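Local coordinates for protein tRNA threonylcarbamoyladenosine dehydratase (Escherichia coli, PDB 4D79) that catalyses the ATP-dependent dehydration of threonylcarbamoyladenosine at position 37 of tRNAs to its cyclic form and can also accept sulfur from the desulfurase CsdA in vitro, at residues G200-F205 with V253-K258. Residues are numbered along the deposited sequence; the frame is centred on the assembly and turned at random.
Sequences GVDCVF and VSHALK
A single hydrogen bond, from His255 to Asp202, carries the whole contact between segment 200-205, mostly strand, and helix segment 253-258, a worked example of a His-carboxylate bond joining helix to strand. His255 NE2 donates to Asp202 OD2 over 2.7 Å, and the bond is nearly straight, with an N-H...O angle of 165°. Its two ends are met differently: OD2 lies at the edge of the imidazole, close to the ring plane, whereas the nitrogen approaches OD2 tilted well out of the carboxylate plane, and the two planes stand 87° apart. With CG anti to the backbone N (chi1 -179°), the His255 ring is carried out from the helix and NE2 reaches OD2. The bond probably helps to fix the rotation of a buried ring, and the carboxylate would probably polarise the imidazole. A leucine in place of His255 would probably leave Asp202 OD2 without this N-H donor and cut the polar tie. Val253 and Leu257 pack on Met243 of the second subunit. Beside the bond, Val204 touches Phe248, Val251 and Ala252. Helix 242-266 thus packs on the mixed sheet of the Rossmann-like ThiF fold, where strand 202-206 runs between strands 149-152 and 164-168.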
ATOM      1  N   GLY B 200     -23.539  -7.469  10.409  1.00 23.01           N
ATOM      2  CA  GLY B 200     -23.071  -6.360  11.219  1.00 26.66           C
ATOM      3  C   GLY B 200     -21.577  -6.396  11.437  1.00 28.67           C
ATOM      4  O   GLY B 200     -21.103  -6.059  12.523  1.00 27.11           O
ATOM      5  N   VAL B 201     -20.821  -6.838  10.442  1.00 25.82           N
ATOM      6  CA  VAL B 201     -19.362  -6.871  10.505  1.00 20.65           C
ATOM      7  C   VAL B 201     -18.822  -6.294   9.191  1.00 18.28           C
ATOM      8  O   VAL B 201     -19.156  -6.788   8.111  1.00 24.04           O
ATOM      9  CB  VAL B 201     -18.821  -8.297  10.721  1.00 26.24           C
ATOM     10  CG1 VAL B 201     -17.301  -8.287  10.753  1.00 24.57           C
ATOM     11  CG2 VAL B 201     -19.363  -8.949  12.024  1.00 27.22           C
ATOM     12  N   ASP B 202     -17.950  -5.295   9.279  1.00 19.14           N
ATOM     13  CA  ASP B 202     -17.401  -4.627   8.098  1.00 19.81           C
ATOM     14  C   ASP B 202     -16.206  -5.427   7.610  1.00 23.83           C
ATOM     15  O   ASP B 202     -15.318  -5.752   8.399  1.00 23.53           O
ATOM     16  CB  ASP B 202     -16.924  -3.190   8.351  1.00 16.74           C
ATOM     17  CG  ASP B 202     -18.030  -2.232   8.740  1.00 27.52           C
ATOM     18  OD1 ASP B 202     -19.215  -2.540   8.503  1.00 28.45           O
ATOM     19  OD2 ASP B 202     -17.706  -1.125   9.274  1.00 31.68           O
ATOM     20  N   CYS B 203     -16.156  -5.699   6.305  1.00 21.05           N
ATOM     21  CA  CYS B 203     -15.157  -6.607   5.755  1.00 25.03           C
ATOM     22  C   CYS B 203     -14.519  -6.025   4.489  1.00 16.94           C
ATOM     23  O   CYS B 203     -15.224  -5.663   3.543  1.00 21.21           O
ATOM     24  CB  CYS B 203     -15.774  -7.957   5.431  1.00 21.68           C
ATOM     25  SG  CYS B 203     -14.509  -9.177   4.965  1.00 25.38           S
ATOM     26  N   VAL B 204     -13.188  -5.972   4.466  1.00 16.79           N
ATOM     27  CA  VAL B 204     -12.459  -5.603   3.260  1.00 19.29           C
ATOM     28  C   VAL B 204     -12.324  -6.845   2.375  1.00 22.95           C
ATOM     29  O   VAL B 204     -11.873  -7.902   2.827  1.00 24.61           O
ATOM     30  CB  VAL B 204     -11.072  -5.046   3.603  1.00 18.62           C
ATOM     31  CG1 VAL B 204     -10.340  -4.610   2.293  1.00 17.84           C
ATOM     32  CG2 VAL B 204     -11.156  -3.880   4.616  1.00 19.60           C
ATOM     33  N   PHE B 205     -12.724  -6.723   1.122  1.00 17.58           N
ATOM     34  CA  PHE B 205     -12.649  -7.816   0.161  1.00 17.76           C
ATOM     35  C   PHE B 205     -12.433  -7.209  -1.216  1.00 23.31           C
ATOM     36  O   PHE B 205     -12.362  -5.993  -1.366  1.00 19.69           O
ATOM     37  CB  PHE B 205     -13.934  -8.664   0.185  1.00 21.34           C
ATOM     38  CG  PHE B 205     -15.042  -8.043  -0.591  1.00 23.06           C
ATOM     39  CD1 PHE B 205     -15.643  -6.888  -0.141  1.00 20.46           C
ATOM     40  CD2 PHE B 205     -15.469  -8.587  -1.784  1.00 26.03           C
ATOM     41  CE1 PHE B 205     -16.647  -6.257  -0.886  1.00 29.11           C
ATOM     42  CE2 PHE B 205     -16.479  -7.964  -2.523  1.00 24.77           C
ATOM     43  CZ  PHE B 205     -17.057  -6.805  -2.079  1.00 27.53           C
ATOM     44  N   VAL B 253      -7.532   0.523   7.259  1.00 15.64           N
ATOM     45  CA  VAL B 253      -7.195   1.680   8.112  1.00 16.84           C
ATOM     46  C   VAL B 253      -8.030   2.895   7.739  1.00 14.98           C
ATOM     47  O   VAL B 253      -8.643   3.534   8.606  1.00 16.13           O
ATOM     48  CB  VAL B 253      -5.689   1.964   8.046  1.00 16.01           C
ATOM     49  CG1 VAL B 253      -5.298   3.251   8.676  1.00 17.89           C
ATOM     50  CG2 VAL B 253      -4.945   0.822   8.731  1.00 15.47           C
ATOM     51  N   SER B 254      -8.132   3.191   6.444  1.00 14.37           N
ATOM     52  CA  SER B 254      -8.909   4.341   6.002  1.00 13.83           C
ATOM     53  C   SER B 254     -10.366   4.213   6.420  1.00 14.11           C
ATOM     54  O   SER B 254     -10.993   5.208   6.816  1.00 14.50           O
ATOM     55  CB  SER B 254      -8.831   4.506   4.495  1.00 20.55           C
ATOM     56  OG  SER B 254      -7.572   5.038   4.075  1.00 17.01           O
ATOM     57  N   HIS B 255     -10.916   3.001   6.333  1.00 15.82           N
ATOM     58  CA  HIS B 255     -12.286   2.772   6.774  1.00 17.85           C
ATOM     59  C   HIS B 255     -12.417   3.037   8.275  1.00 15.67           C
ATOM     60  O   HIS B 255     -13.344   3.729   8.721  1.00 16.41           O
ATOM     61  CB  HIS B 255     -12.695   1.340   6.437  1.00 23.49           C
ATOM     62  CG  HIS B 255     -14.104   1.006   6.823  1.00 20.30           C
ATOM     63  ND1 HIS B 255     -15.195   1.355   6.056  1.00 21.64           N
ATOM     64  CD2 HIS B 255     -14.601   0.386   7.919  1.00 18.48           C
ATOM     65  CE1 HIS B 255     -16.297   0.919   6.633  1.00 25.29           C
ATOM     66  NE2 HIS B 255     -15.969   0.343   7.774  1.00 20.11           N
ATOM     67  N   ALA B 256     -11.487   2.501   9.074  1.00 14.55           N
ATOM     68  CA  ALA B 256     -11.539   2.684  10.525  1.00 15.69           C
ATOM     69  C   ALA B 256     -11.432   4.159  10.891  1.00 20.16           C
ATOM     70  O   ALA B 256     -12.194   4.670  11.727  1.00 18.08           O
ATOM     71  CB  ALA B 256     -10.412   1.879  11.190  1.00 14.16           C
ATOM     72  N   LEU B 257     -10.494   4.873  10.268  1.00 14.47           N
ATOM     73  CA  LEU B 257     -10.319   6.297  10.578  1.00 15.10           C
ATOM     74  C   LEU B 257     -11.544   7.103  10.204  1.00 18.38           C
ATOM     75  O   LEU B 257     -11.948   8.008  10.950  1.00 17.97           O
ATOM     76  CB  LEU B 257      -9.097   6.869   9.894  1.00 15.75           C
ATOM     77  CG  LEU B 257      -7.743   6.288  10.288  1.00 20.50           C
ATOM     78  CD1 LEU B 257      -6.609   7.032   9.630  1.00 27.11           C
ATOM     79  CD2 LEU B 257      -7.545   6.296  11.777  1.00 31.33           C
ATOM     80  N   LYS B 258     -12.168   6.770   9.074  1.00 15.29           N
ATOM     81  CA  LYS B 258     -13.404   7.444   8.701  1.00 17.29           C
ATOM     82  C   LYS B 258     -14.513   7.200   9.714  1.00 17.26           C
ATOM     83  O   LYS B 258     -15.275   8.115  10.062  1.00 17.13           O
ATOM     84  CB  LYS B 258     -13.823   6.992   7.327  1.00 14.80           C
ATOM     85  CG  LYS B 258     -15.169   7.492   6.902  1.00 23.27           C
ATOM     86  CD  LYS B 258     -15.464   6.990   5.504  1.00 31.56           C
ATOM     87  CE  LYS B 258     -15.724   5.490   5.525  1.00 34.64           C
ATOM     88  NZ  LYS B 258     -16.328   5.021   4.250  1.00 37.76           N
TER